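Local coordinates for copper-transporting atpase (Sulfolobus solfataricus, PDB 2YJ3), which probably uses ATP hydrolysis to drive copper ions across the cell membrane, this chain being the cytosolic catalytic piece with its nucleotide-binding and phosphorylation domains, at residues L54-A59 / A129-S134; A60-L65 / K106-K111; E185-I190 / G207-A212; R189-L194 / N199-I204. The protein carries 1 engineered substitution. All blocks are in the same frame, centred on the assembly; numbering follows the deposited sequence.

Contact 1: residues L54-A59 / A129-S134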
loop_
_atom_site.group_PDB
_atom_site.type_symbol
_atom_site.label_atom_id
_atom_site.label_comp_id
_atom_site.label_asym_id
_atom_site.label_seq_id
_atom_site.Cartn_x
_atom_site.Cartn_y
_atom_site.Cartn_z
ATOM N N LEU A 54 -19.273 6.659 21.225
ATOM C CA LEU A 54 -18.413 6.176 22.312
ATOM C C LEU A 54 -17.496 5.062 21.797
ATOM O O LEU A 54 -16.313 5.036 22.096
ATOM C CB LEU A 54 -19.247 5.674 23.504
ATOM C CG LEU A 54 -18.459 5.158 24.722
ATOM C CD1 LEU A 54 -17.503 6.195 25.257
ATOM C CD2 LEU A 54 -19.403 4.674 25.832
ATOM N N SER A 55 -18.060 4.151 21.014
ATOM C CA SER A 55 -17.288 3.080 20.408
ATOM C C SER A 55 -16.208 3.644 19.518
ATOM O O SER A 55 -15.066 3.166 19.507
ATOM C CB SER A 55 -18.199 2.159 19.597
ATOM O OG SER A 55 -19.080 1.468 20.459
ATOM N N LEU A 56 -16.586 4.661 18.760
ATOM C CA LEU A 56 -15.661 5.358 17.874
ATOM C C LEU A 56 -14.482 5.901 18.678
ATOM O O LEU A 56 -13.323 5.715 18.306
ATOM C CB LEU A 56 -16.406 6.496 17.143
ATOM C CG LEU A 56 -15.598 7.409 16.208
ATOM C CD1 LEU A 56 -14.752 6.583 15.243
ATOM C CD2 LEU A 56 -16.524 8.419 15.455
ATOM N N ALA A 57 -14.779 6.557 19.795
ATOM C CA ALA A 57 -13.736 7.168 20.616
ATOM C C ALA A 57 -12.834 6.104 21.227
ATOM O O ALA A 57 -11.643 6.334 21.410
ATOM C CB ALA A 57 -14.351 8.008 21.711
ATOM N N TYR A 58 -13.411 4.954 21.572
ATOM C CA TYR A 58 -12.643 3.867 22.152
ATOM C C TYR A 58 -11.672 3.308 21.123
ATOM O O TYR A 58 -10.493 3.163 21.388
ATOM C CB TYR A 58 -13.572 2.760 22.664
ATOM C CG TYR A 58 -14.223 3.046 24.006
ATOM C CD1 TYR A 58 -13.776 4.090 24.805
ATOM C CD2 TYR A 58 -15.286 2.268 24.471
ATOM C CE1 TYR A 58 -14.365 4.362 26.021
ATOM C CE2 TYR A 58 -15.881 2.531 25.698
ATOM C CZ TYR A 58 -15.404 3.574 26.473
ATOM O OH TYR A 58 -15.965 3.851 27.706
ATOM N N ALA A 59 -12.173 2.996 19.940
ATOM C CA ALA A 59 -11.327 2.449 18.887
ATOM C C ALA A 59 -10.170 3.405 18.536
ATOM O O ALA A 59 -9.036 2.987 18.411
ATOM C CB ALA A 59 -12.159 2.174 17.656
ATOM N N ALA A 129 -18.991 -2.468 16.966
ATOM C CA ALA A 129 -18.854 -1.472 15.909
ATOM C C ALA A 129 -17.955 -2.012 14.817
ATOM O O ALA A 129 -17.285 -3.040 15.005
ATOM C CB ALA A 129 -18.268 -0.167 16.477
ATOM N N SER A 130 -17.905 -1.311 13.687
ATOM C CA SER A 130 -17.028 -1.722 12.592
ATOM C C SER A 130 -16.711 -0.581 11.622
ATOM O O SER A 130 -17.434 0.421 11.568
ATOM C CB SER A 130 -17.646 -2.894 11.826
ATOM O OG SER A 130 -18.777 -2.444 11.105
ATOM N N PHE A 131 -15.632 -0.747 10.856
ATOM C CA PHE A 131 -15.228 0.228 9.832
ATOM C C PHE A 131 -15.065 -0.479 8.519
ATOM O O PHE A 131 -14.564 -1.614 8.483
ATOM C CB PHE A 131 -13.838 0.825 10.126
ATOM C CG PHE A 131 -13.749 1.590 11.406
ATOM C CD1 PHE A 131 -13.497 0.935 12.606
ATOM C CD2 PHE A 131 -13.893 2.969 11.413
ATOM C CE1 PHE A 131 -13.412 1.647 13.784
ATOM C CE2 PHE A 131 -13.792 3.692 12.590
ATOM C CZ PHE A 131 -13.563 3.038 13.770
ATOM N N ASN A 132 -15.477 0.190 7.445
ATOM C CA ASN A 132 -14.993 -0.131 6.114
ATOM C C ASN A 132 -13.869 0.867 5.843
ATOM O O ASN A 132 -14.060 2.051 6.052
ATOM C CB ASN A 132 -16.104 0.057 5.078
ATOM C CG ASN A 132 -16.755 -1.250 4.659
ATOM O OD1 ASN A 132 -17.392 -1.939 5.462
ATOM N ND2 ASN A 132 -16.609 -1.591 3.383
ATOM N N ILE A 133 -12.698 0.401 5.419
ATOM C CA ILE A 133 -11.622 1.305 5.021
ATOM C C ILE A 133 -11.179 0.966 3.603
ATOM O O ILE A 133 -11.163 -0.197 3.215
ATOM C CB ILE A 133 -10.392 1.242 5.962
ATOM C CG1 ILE A 133 -9.504 0.050 5.621
ATOM C CG2 ILE A 133 -10.808 1.226 7.419
ATOM C CD1 ILE A 133 -8.471 0.341 4.541
ATOM N N SER A 134 -10.812 1.980 2.829
ATOM C CA SER A 134 -10.358 1.733 1.470
ATOM C C SER A 134 -9.133 2.565 1.100
ATOM O O SER A 134 -8.872 3.615 1.698
ATOM C CB SER A 134 -11.493 1.983 0.476
ATOM O OG SER A 134 -11.767 3.364 0.377
#

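Contact 2: residues A60-L65 / K106-K111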
loop_
_atom_site.group_PDB
_atom_site.type_symbol
_atom_site.label_atom_id
_atom_site.label_comp_id
_atom_site.label_asym_id
_atom_site.label_seq_id
_atom_site.Cartn_x
_atom_site.Cartn_y
_atom_site.Cartn_z
ATOM N N ALA A 60 -10.478 4.683 18.353
ATOM C CA ALA A 60 -9.475 5.674 17.975
ATOM C C ALA A 60 -8.436 5.837 19.070
ATOM O O ALA A 60 -7.236 6.017 18.798
ATOM C CB ALA A 60 -10.160 7.036 17.681
ATOM N N SER A 61 -8.904 5.792 20.315
ATOM C CA SER A 61 -8.023 5.932 21.463
ATOM C C SER A 61 -7.002 4.795 21.493
ATOM O O SER A 61 -5.839 5.017 21.798
ATOM C CB SER A 61 -8.822 5.986 22.772
ATOM O OG SER A 61 -9.663 7.125 22.826
ATOM N N VAL A 62 -7.423 3.574 21.175
ATOM C CA VAL A 62 -6.451 2.485 21.116
ATOM C C VAL A 62 -5.583 2.598 19.854
ATOM O O VAL A 62 -4.370 2.398 19.899
ATOM C CB VAL A 62 -7.127 1.098 21.186
ATOM C CG1 VAL A 62 -6.088 0.006 21.032
ATOM C CG2 VAL A 62 -7.868 0.945 22.504
ATOM N N GLU A 63 -6.203 2.921 18.728
ATOM C CA GLU A 63 -5.455 3.015 17.477
ATOM C C GLU A 63 -4.406 4.132 17.507
ATOM O O GLU A 63 -3.446 4.113 16.725
ATOM C CB GLU A 63 -6.413 3.206 16.294
ATOM C CG GLU A 63 -7.225 1.980 15.952
ATOM C CD GLU A 63 -6.407 0.901 15.250
ATOM O OE1 GLU A 63 -5.189 0.804 15.494
ATOM O OE2 GLU A 63 -6.987 0.150 14.442
ATOM N N ALA A 64 -4.581 5.098 18.409
ATOM C CA ALA A 64 -3.642 6.219 18.494
ATOM C C ALA A 64 -2.255 5.804 18.959
ATOM O O ALA A 64 -1.325 6.605 18.955
ATOM C CB ALA A 64 -4.194 7.331 19.396
ATOM N N LEU A 65 -2.091 4.549 19.344
ATOM C CA LEU A 65 -0.787 4.097 19.842
ATOM C C LEU A 65 -0.060 3.256 18.805
ATOM O O LEU A 65 1.026 2.758 19.052
ATOM C CB LEU A 65 -0.969 3.308 21.132
ATOM C CG LEU A 65 -1.730 4.082 22.212
ATOM C CD1 LEU A 65 -1.933 3.243 23.484
ATOM C CD2 LEU A 65 -0.985 5.367 22.541
ATOM N N LYS A 106 -12.729 -1.089 30.832
ATOM C CA LYS A 106 -13.206 -1.926 29.730
ATOM C C LYS A 106 -12.074 -2.332 28.785
ATOM O O LYS A 106 -11.180 -1.534 28.481
ATOM C CB LYS A 106 -14.302 -1.196 28.939
ATOM C CG LYS A 106 -15.723 -1.461 29.426
ATOM C CD LYS A 106 -16.411 -0.194 29.907
ATOM C CE LYS A 106 -16.292 0.926 28.884
ATOM N NZ LYS A 106 -17.626 1.519 28.538
ATOM N N ILE A 107 -12.133 -3.560 28.287
ATOM C CA ILE A 107 -11.125 -4.033 27.349
ATOM C C ILE A 107 -11.571 -3.800 25.913
ATOM O O ILE A 107 -12.591 -4.324 25.467
ATOM C CB ILE A 107 -10.819 -5.533 27.544
ATOM C CG1 ILE A 107 -10.284 -5.796 28.953
ATOM C CG2 ILE A 107 -9.816 -6.020 26.501
ATOM C CD1 ILE A 107 -9.055 -4.982 29.311
ATOM N N ILE A 108 -10.782 -3.031 25.180
ATOM C CA ILE A 108 -11.121 -2.710 23.801
ATOM C C ILE A 108 -10.147 -3.341 22.826
ATOM O O ILE A 108 -8.940 -3.278 23.021
ATOM C CB ILE A 108 -11.159 -1.180 23.549
ATOM C CG1 ILE A 108 -12.428 -0.569 24.150
ATOM C CG2 ILE A 108 -11.190 -0.898 22.049
ATOM C CD1 ILE A 108 -12.325 -0.261 25.599
ATOM N N GLU A 109 -10.680 -3.952 21.779
ATOM C CA GLU A 109 -9.874 -4.563 20.731
ATOM C C GLU A 109 -10.329 -4.068 19.387
ATOM O O GLU A 109 -11.531 -4.021 19.113
ATOM C CB GLU A 109 -10.058 -6.078 20.727
ATOM C CG GLU A 109 -9.645 -6.756 21.985
ATOM C CD GLU A 109 -9.819 -8.266 21.877
ATOM O OE1 GLU A 109 -10.952 -8.759 22.108
ATOM O OE2 GLU A 109 -8.825 -8.943 21.531
ATOM N N VAL A 110 -9.374 -3.718 18.538
ATOM C CA VAL A 110 -9.679 -3.342 17.162
ATOM C C VAL A 110 -8.917 -4.296 16.252
ATOM O O VAL A 110 -7.694 -4.353 16.286
ATOM C CB VAL A 110 -9.290 -1.884 16.876
ATOM C CG1 VAL A 110 -9.753 -1.473 15.484
ATOM C CG2 VAL A 110 -9.877 -0.964 17.934
ATOM N N LYS A 111 -9.635 -5.097 15.478
ATOM C CA LYS A 111 -8.963 -6.140 14.709
ATOM C C LYS A 111 -9.636 -6.472 13.378
ATOM O O LYS A 111 -10.841 -6.275 13.203
ATOM C CB LYS A 111 -8.749 -7.404 15.559
ATOM C CG LYS A 111 -9.983 -7.972 16.239
ATOM C CD LYS A 111 -9.600 -9.216 17.075
ATOM C CE LYS A 111 -10.820 -9.858 17.750
ATOM N NZ LYS A 111 -10.449 -11.068 18.570
#

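Contact 3: residues E185-I190 / G207-A212. With SO4 (sulfate ion), chain C.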
loop_
_atom_site.group_PDB
_atom_site.type_symbol
_atom_site.label_atom_id
_atom_site.label_comp_id
_atom_site.label_asym_id
_atom_site.label_seq_id
_atom_site.Cartn_x
_atom_site.Cartn_y
_atom_site.Cartn_z
ATOM N N GLU A 185 4.480 -14.324 -0.371
ATOM C CA GLU A 185 5.087 -15.492 -1.005
ATOM C C GLU A 185 4.454 -15.805 -2.356
ATOM O O GLU A 185 5.138 -16.256 -3.274
ATOM C CB GLU A 185 5.025 -16.713 -0.078
ATOM C CG GLU A 185 5.929 -16.588 1.152
ATOM C CD GLU A 185 5.519 -15.459 2.096
ATOM O OE1 GLU A 185 4.315 -15.130 2.150
ATOM O OE2 GLU A 185 6.399 -14.904 2.793
ATOM N N ASP A 186 3.149 -15.577 -2.473
ATOM C CA ASP A 186 2.481 -15.674 -3.764
ATOM C C ASP A 186 3.092 -14.693 -4.756
ATOM O O ASP A 186 3.321 -15.028 -5.913
ATOM C CB ASP A 186 0.993 -15.369 -3.616
ATOM C CG ASP A 186 0.303 -16.307 -2.654
ATOM O OD1 ASP A 186 0.935 -17.309 -2.258
ATOM O OD2 ASP A 186 -0.866 -16.042 -2.295
ATOM N N LYS A 187 3.350 -13.471 -4.310
ATOM C CA LYS A 187 3.923 -12.468 -5.213
ATOM C C LYS A 187 5.306 -12.915 -5.680
ATOM O O LYS A 187 5.613 -12.863 -6.873
ATOM C CB LYS A 187 3.993 -11.088 -4.546
ATOM C CG LYS A 187 2.641 -10.566 -4.093
ATOM C CD LYS A 187 2.757 -9.253 -3.327
ATOM C CE LYS A 187 1.417 -8.899 -2.690
ATOM N NZ LYS A 187 1.508 -7.727 -1.775
ATOM N N VAL A 188 6.127 -13.386 -4.741
ATOM C CA VAL A 188 7.481 -13.817 -5.079
ATOM C C VAL A 188 7.458 -14.915 -6.152
ATOM O O VAL A 188 8.213 -14.857 -7.127
ATOM C CB VAL A 188 8.283 -14.263 -3.824
ATOM C CG1 VAL A 188 8.077 -15.744 -3.535
ATOM C CG2 VAL A 188 9.758 -13.976 -4.007
ATOM N N ARG A 189 6.577 -15.902 -5.981
ATOM C CA ARG A 189 6.432 -16.981 -6.963
ATOM C C ARG A 189 5.971 -16.455 -8.332
ATOM O O ARG A 189 6.355 -16.980 -9.371
ATOM C CB ARG A 189 5.477 -18.060 -6.441
ATOM C CG ARG A 189 6.101 -18.998 -5.398
ATOM C CD ARG A 189 5.063 -19.899 -4.735
ATOM N NE ARG A 189 5.691 -21.050 -4.087
ATOM C CZ ARG A 189 5.206 -21.673 -3.017
ATOM N NH1 ARG A 189 4.076 -21.253 -2.461
ATOM N NH2 ARG A 189 5.854 -22.712 -2.501
ATOM N N ILE A 190 5.166 -15.401 -8.330
ATOM C CA ILE A 190 4.729 -14.777 -9.576
ATOM C C ILE A 190 5.885 -14.126 -10.333
ATOM O O ILE A 190 6.023 -14.284 -11.549
ATOM C CB ILE A 190 3.624 -13.742 -9.319
ATOM C CG1 ILE A 190 2.315 -14.469 -8.989
ATOM C CG2 ILE A 190 3.451 -12.837 -10.526
ATOM C CD1 ILE A 190 1.091 -13.610 -9.140
ATOM N N GLY A 207 8.112 -1.767 -0.413
ATOM C CA GLY A 207 9.494 -1.927 0.003
ATOM C C GLY A 207 9.662 -2.777 1.248
ATOM O O GLY A 207 10.791 -3.049 1.675
ATOM N N VAL A 208 8.534 -3.197 1.819
ATOM C CA VAL A 208 8.526 -4.042 3.003
ATOM C C VAL A 208 7.635 -5.267 2.799
ATOM O O VAL A 208 8.138 -6.377 2.623
ATOM C CB VAL A 208 8.061 -3.263 4.243
ATOM N N ASN A 209 6.317 -5.060 2.815
ATOM C CA ASN A 209 5.345 -6.151 2.674
ATOM C C ASN A 209 5.525 -6.976 1.395
ATOM O O ASN A 209 4.798 -7.944 1.154
ATOM C CB ASN A 209 3.909 -5.600 2.757
ATOM C CG ASN A 209 2.833 -6.700 2.696
ATOM O OD1 ASN A 209 2.617 -7.323 1.652
ATOM N ND2 ASN A 209 2.140 -6.916 3.814
ATOM N N ASP A 210 6.497 -6.592 0.577
ATOM C CA ASP A 210 6.734 -7.260 -0.694
ATOM C C ASP A 210 8.197 -7.141 -1.076
ATOM O O ASP A 210 8.534 -7.102 -2.258
ATOM C CB ASP A 210 5.889 -6.615 -1.777
ATOM C CG ASP A 210 6.099 -5.118 -1.844
ATOM O OD1 ASP A 210 7.139 -4.655 -1.328
ATOM O OD2 ASP A 210 5.229 -4.408 -2.393
ATOM N N ALA A 211 9.055 -7.074 -0.064
ATOM C CA ALA A 211 10.488 -6.906 -0.269
ATOM C C ALA A 211 11.114 -8.076 -1.015
ATOM O O ALA A 211 12.066 -7.907 -1.766
ATOM C CB ALA A 211 11.191 -6.676 1.066
ATOM N N ALA A 212 10.586 -9.275 -0.810
ATOM C CA ALA A 212 11.148 -10.444 -1.478
ATOM C C ALA A 212 10.831 -10.399 -2.966
ATOM O O ALA A 212 11.693 -10.663 -3.795
ATOM C CB ALA A 212 10.626 -11.723 -0.850
HETATM S S SO4 C . -0.857 -5.787 0.173
HETATM O O1 SO4 C . -0.172 -7.076 0.163
HETATM O O2 SO4 C . -0.626 -5.093 -1.098
HETATM O O3 SO4 C . -2.301 -5.972 0.358
HETATM O O4 SO4 C . -0.328 -4.993 1.277
#

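Contact 4: residues R189-L194 / N199-I204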
loop_
_atom_site.group_PDB
_atom_site.type_symbol
_atom_site.label_atom_id
_atom_site.label_comp_id
_atom_site.label_asym_id
_atom_site.label_seq_id
_atom_site.Cartn_x
_atom_site.Cartn_y
_atom_site.Cartn_z
ATOM N N ARG A 189 6.577 -15.902 -5.981
ATOM C CA ARG A 189 6.432 -16.981 -6.963
ATOM C C ARG A 189 5.971 -16.455 -8.332
ATOM O O ARG A 189 6.355 -16.980 -9.371
ATOM C CB ARG A 189 5.477 -18.060 -6.441
ATOM C CG ARG A 189 6.101 -18.998 -5.398
ATOM C CD ARG A 189 5.063 -19.899 -4.735
ATOM N NE ARG A 189 5.691 -21.050 -4.087
ATOM C CZ ARG A 189 5.206 -21.673 -3.017
ATOM N NH1 ARG A 189 4.076 -21.253 -2.461
ATOM N NH2 ARG A 189 5.854 -22.712 -2.501
ATOM N N ILE A 190 5.166 -15.401 -8.330
ATOM C CA ILE A 190 4.729 -14.777 -9.576
ATOM C C ILE A 190 5.885 -14.126 -10.333
ATOM O O ILE A 190 6.023 -14.284 -11.549
ATOM C CB ILE A 190 3.624 -13.742 -9.319
ATOM C CG1 ILE A 190 2.315 -14.469 -8.989
ATOM C CG2 ILE A 190 3.451 -12.837 -10.526
ATOM C CD1 ILE A 190 1.091 -13.610 -9.140
ATOM N N ILE A 191 6.716 -13.391 -9.610
ATOM C CA ILE A 191 7.896 -12.797 -10.202
ATOM C C ILE A 191 8.772 -13.887 -10.804
ATOM O O ILE A 191 9.143 -13.813 -11.973
ATOM C CB ILE A 191 8.717 -12.003 -9.164
ATOM C CG1 ILE A 191 7.855 -10.914 -8.515
ATOM C CG2 ILE A 191 9.969 -11.416 -9.814
ATOM C CD1 ILE A 191 7.340 -9.876 -9.481
ATOM N N GLU A 192 9.106 -14.905 -10.016
ATOM C CA GLU A 192 9.991 -15.948 -10.525
ATOM C C GLU A 192 9.449 -16.583 -11.797
ATOM O O GLU A 192 10.208 -16.840 -12.733
ATOM C CB GLU A 192 10.275 -17.032 -9.489
ATOM C CG GLU A 192 11.113 -18.159 -10.077
ATOM C CD GLU A 192 11.754 -19.044 -9.028
ATOM O OE1 GLU A 192 11.054 -19.944 -8.494
ATOM O OE2 GLU A 192 12.963 -18.846 -8.757
ATOM N N LYS A 193 8.139 -16.834 -11.824
ATOM C CA LYS A 193 7.486 -17.405 -13.004
ATOM C C LYS A 193 7.578 -16.488 -14.230
ATOM O O LYS A 193 7.882 -16.944 -15.327
ATOM C CB LYS A 193 6.027 -17.741 -12.706
ATOM N N LEU A 194 7.318 -15.197 -14.045
ATOM C CA LEU A 194 7.485 -14.238 -15.136
ATOM C C LEU A 194 8.917 -14.249 -15.677
ATOM O O LEU A 194 9.137 -14.264 -16.892
ATOM C CB LEU A 194 7.112 -12.820 -14.687
ATOM C CG LEU A 194 5.641 -12.419 -14.830
ATOM C CD1 LEU A 194 5.091 -12.935 -16.148
ATOM C CD2 LEU A 194 4.819 -12.955 -13.685
ATOM N N ASN A 199 10.350 -12.960 -19.208
ATOM C CA ASN A 199 10.046 -11.544 -19.039
ATOM C C ASN A 199 11.083 -10.787 -18.216
ATOM O O ASN A 199 11.529 -11.253 -17.171
ATOM C CB ASN A 199 8.661 -11.364 -18.414
ATOM C CG ASN A 199 7.552 -11.845 -19.319
ATOM O OD1 ASN A 199 7.150 -11.144 -20.252
ATOM N ND2 ASN A 199 7.048 -13.049 -19.052
ATOM N N LYS A 200 11.470 -9.614 -18.701
ATOM C CA LYS A 200 12.242 -8.693 -17.884
ATOM C C LYS A 200 11.261 -7.761 -17.173
ATOM O O LYS A 200 10.492 -7.039 -17.805
ATOM C CB LYS A 200 13.275 -7.942 -18.722
ATOM C CG LYS A 200 14.455 -8.807 -19.153
ATOM N N VAL A 201 11.288 -7.806 -15.847
ATOM C CA VAL A 201 10.194 -7.305 -15.035
ATOM C C VAL A 201 10.638 -6.189 -14.126
ATOM O O VAL A 201 11.588 -6.336 -13.360
ATOM C CB VAL A 201 9.627 -8.424 -14.127
ATOM C CG1 VAL A 201 8.697 -7.839 -13.077
ATOM C CG2 VAL A 201 8.916 -9.489 -14.955
ATOM N N LEU A 202 9.935 -5.071 -14.202
ATOM C CA LEU A 202 10.212 -3.952 -13.327
ATOM C C LEU A 202 9.065 -3.878 -12.354
ATOM O O LEU A 202 7.896 -3.917 -12.749
ATOM C CB LEU A 202 10.320 -2.666 -14.136
ATOM C CG LEU A 202 10.559 -1.358 -13.383
ATOM C CD1 LEU A 202 11.231 -0.335 -14.311
ATOM C CD2 LEU A 202 9.262 -0.820 -12.818
ATOM N N MET A 203 9.378 -3.786 -11.073
ATOM C CA MET A 203 8.306 -3.815 -10.104
ATOM C C MET A 203 8.330 -2.620 -9.194
ATOM O O MET A 203 9.388 -2.194 -8.763
ATOM C CB MET A 203 8.348 -5.092 -9.272
ATOM C CG MET A 203 7.216 -5.131 -8.273
ATOM S SD MET A 203 7.087 -6.656 -7.340
ATOM C CE MET A 203 5.660 -6.295 -6.312
ATOM N N ILE A 204 7.143 -2.112 -8.878
ATOM C CA ILE A 204 6.995 -0.969 -7.994
ATOM C C ILE A 204 6.189 -1.384 -6.779
ATOM O O ILE A 204 5.062 -1.862 -6.919
ATOM C CB ILE A 204 6.249 0.151 -8.719
ATOM C CG1 ILE A 204 6.894 0.375 -10.083
ATOM C CG2 ILE A 204 6.219 1.405 -7.866
ATOM C CD1 ILE A 204 6.272 1.482 -10.875
#

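Contact 1: residues L54-A59 / A129-S134
S55 opens the contact with its methylene: S55 CB lies 3.9 Å from A129 CB, where the backbones of helix 53-63 and strand 126-134 come nearest. One residue on, L56 reaches the strand with the end of its side chain. CG stands anti to the backbone N (chi1 177°), and this carries CD1 to the far rim of the F131 ring, where L56 CD1 is 4.0 Å from F131 CZ and equally close to CE2. The two side chains cross at about a right angle, and the methyl arrives near the ring plane, at the edge rather than over a face. A59, a full turn after S55 and tied to it by the backbone bond from A59 N to S55 O, brings the third touch. Its methyl points at the strand, and A59 CB stops 4.1 Å from F131 CE1, again at the ring edge. The outer rim of F131 is therefore wedged between a leucine methyl and an alanine methyl, while its ring also meets F49 on strand 45-50, the two planes at about 45°. V121 on strand 119-123 closes in on A129, F131 and A59 alike. The axes of helix segment 54-59 and strand segment 129-134 cross at 68° and come within 9.2 Å. Every touching residue is buried and no hydrogen bond crosses, so this helix lies on the sheet of the nucleotide-binding domain by hydrophobic contact, with shape rather than polar pairing setting the fit.

Contact 2: residues A60-L65 / K106-K111
E63 and V110 meet where the helix nears its close. The glutamate CB leaves the helix turned neither at the strand nor away from it, and CG lies beside the backbone N. The chain then bends hard at chi2 (-74°), which swings the carboxylate round toward the strand. E63 CD comes within 4.1 Å of V110 CG1, and the tip closes the gap: E63 OE2 is 3.4 Å from the same V110 CG1, with V110 CB a little farther off. The two side chains cross obliquely, so one oxygen rests against the branch of the valine; this is van der Waals contact, and no hydrogen bond links the two segments. A bound glycerol, probably from the crystallisation liquor, sits about 3 Å from the E63 side chain at its nearest atoms, and V110 O forms a weak hydrogen bond with it. E63 contacts ATP and AMP in structures of this protein, so the glycerol probably lies in the nucleotide pocket, although no nucleotide is bound here. One residue back along the helix, V62 meets I108 methyl to methyl, V62 CG2 to I108 CG2 at 3.8 Å, while I108 CG1 leads elsewhere. V62 and E63 thus fit the strand two residues apart, at I108 and V110. V99 on the neighbouring strand 98-103 touches both V62 and E63, I123 and I119 of strand 119-123 flank I108 and V110, and helix 69-81 closes over E63 with A71, I74 and V75, leaving the C-terminal part of helix 53-63 laid across the antiparallel sheet.

Contact 3: residues E185-I190 / G207-A212
K187 and N209 face each other with K187 NZ 3.6 Å from N209 OD1, too long for a bond. The lysine is stretched out beyond CG, CG itself beside the backbone N (chi1 -59°), and the extended chain carries NZ out to the sulfate. There K187 NZ donates to sulfate O1 at 2.6 Å; of the two residues, the lysine alone is bonded to the ion. N209 enters across from it, its CG anti to the backbone N (chi1 -177°), with the amide oxygen turned inward. Farther back, the lysine shaft passes D210, K187 CD lying 4.4 Å from D210 CB. The aspartate holds the loop on its own side: D210 OD1 accepts through its syn lone pair from G207 N at 3.2 Å, with an N-H...O angle of 154°, while OD2 takes the backbone N of D206. Next along the helix, V188 presents CG2 to the start of helix 211-216, V188 CG2 being 4.0 Å from A212 CB, and also lies against the carbonyl of A212. E34, at the position of the DKTGT aspartate and probably the engineered residue, forms a salt bridge with K187 NZ. K187 and N209 contact ATP in structures of this protein, and the sulfate, probably from the crystallisation liquor, is consistent with a phosphate position. A GDGVND loop (GDGxND in P-type ATPases) facing such a lysine is characteristic of the phosphorylation domain, a haloacid dehalogenase-like fold.

Contact 4: residues R189-L194 / N199-I204
L194 and N199 close the short turn between helix 184-196 and strand 201-205. The carbonyl oxygen L194 O is gripped twice by one residue: N199 N donates at 2.9 Å, and N199 ND2 reaches the same L194 O at 3.2 Å. Both come from the same face of the carbonyl plane, tilted from it, and the oxygen lies close to the amide plane of N199. Beyond this clasp the surfaces are apolar. V201 projects from the strand as a bump, and L194 meets it through its root, L194 CB being 3.8 Å from V201 CG2. I191, one turn earlier on the helix, pushes its terminal methyl into the notch between V201 and M203, where I191 CD1 touches M203 SD at 3.9 Å. The methionine, fully extended, crosses the isoleucine at about a right angle. I32 on strand 30-34 and A213 and L216 on helix 211-216 also touch the I191 side chain. The axes of segments 189-194 and 201-204 run 158° apart, nearly antiparallel: the helix-to-strand half of a beta-alpha-beta unit of the Rossmann-like haloacid dehalogenase core.

In the fold
Contacts 1 and 2 belong to one lobe, contacts 3 and 4 to the other. In the nucleotide-binding lobe, helix 53-63 spends successive turns on the same antiparallel sheet: the centres of contacts 1 and 2 are 9 Å apart, and Y58 OH lies 3.0 Å from K106 NZ. In the phosphorylation lobe, contacts 3 and 4 share helix 184-196 and lie 10 Å apart between centres; contact 3 borders the sulfate, contact 4 joins the next part of the same helix to strand 201-205. ATP-binding residues occur in both lobes, E63 in contact 2 and K187 and N209 in contact 3, yet with no nucleotide bound these contacts are about 30 Å apart between centres and about 15 Å at their nearest atoms.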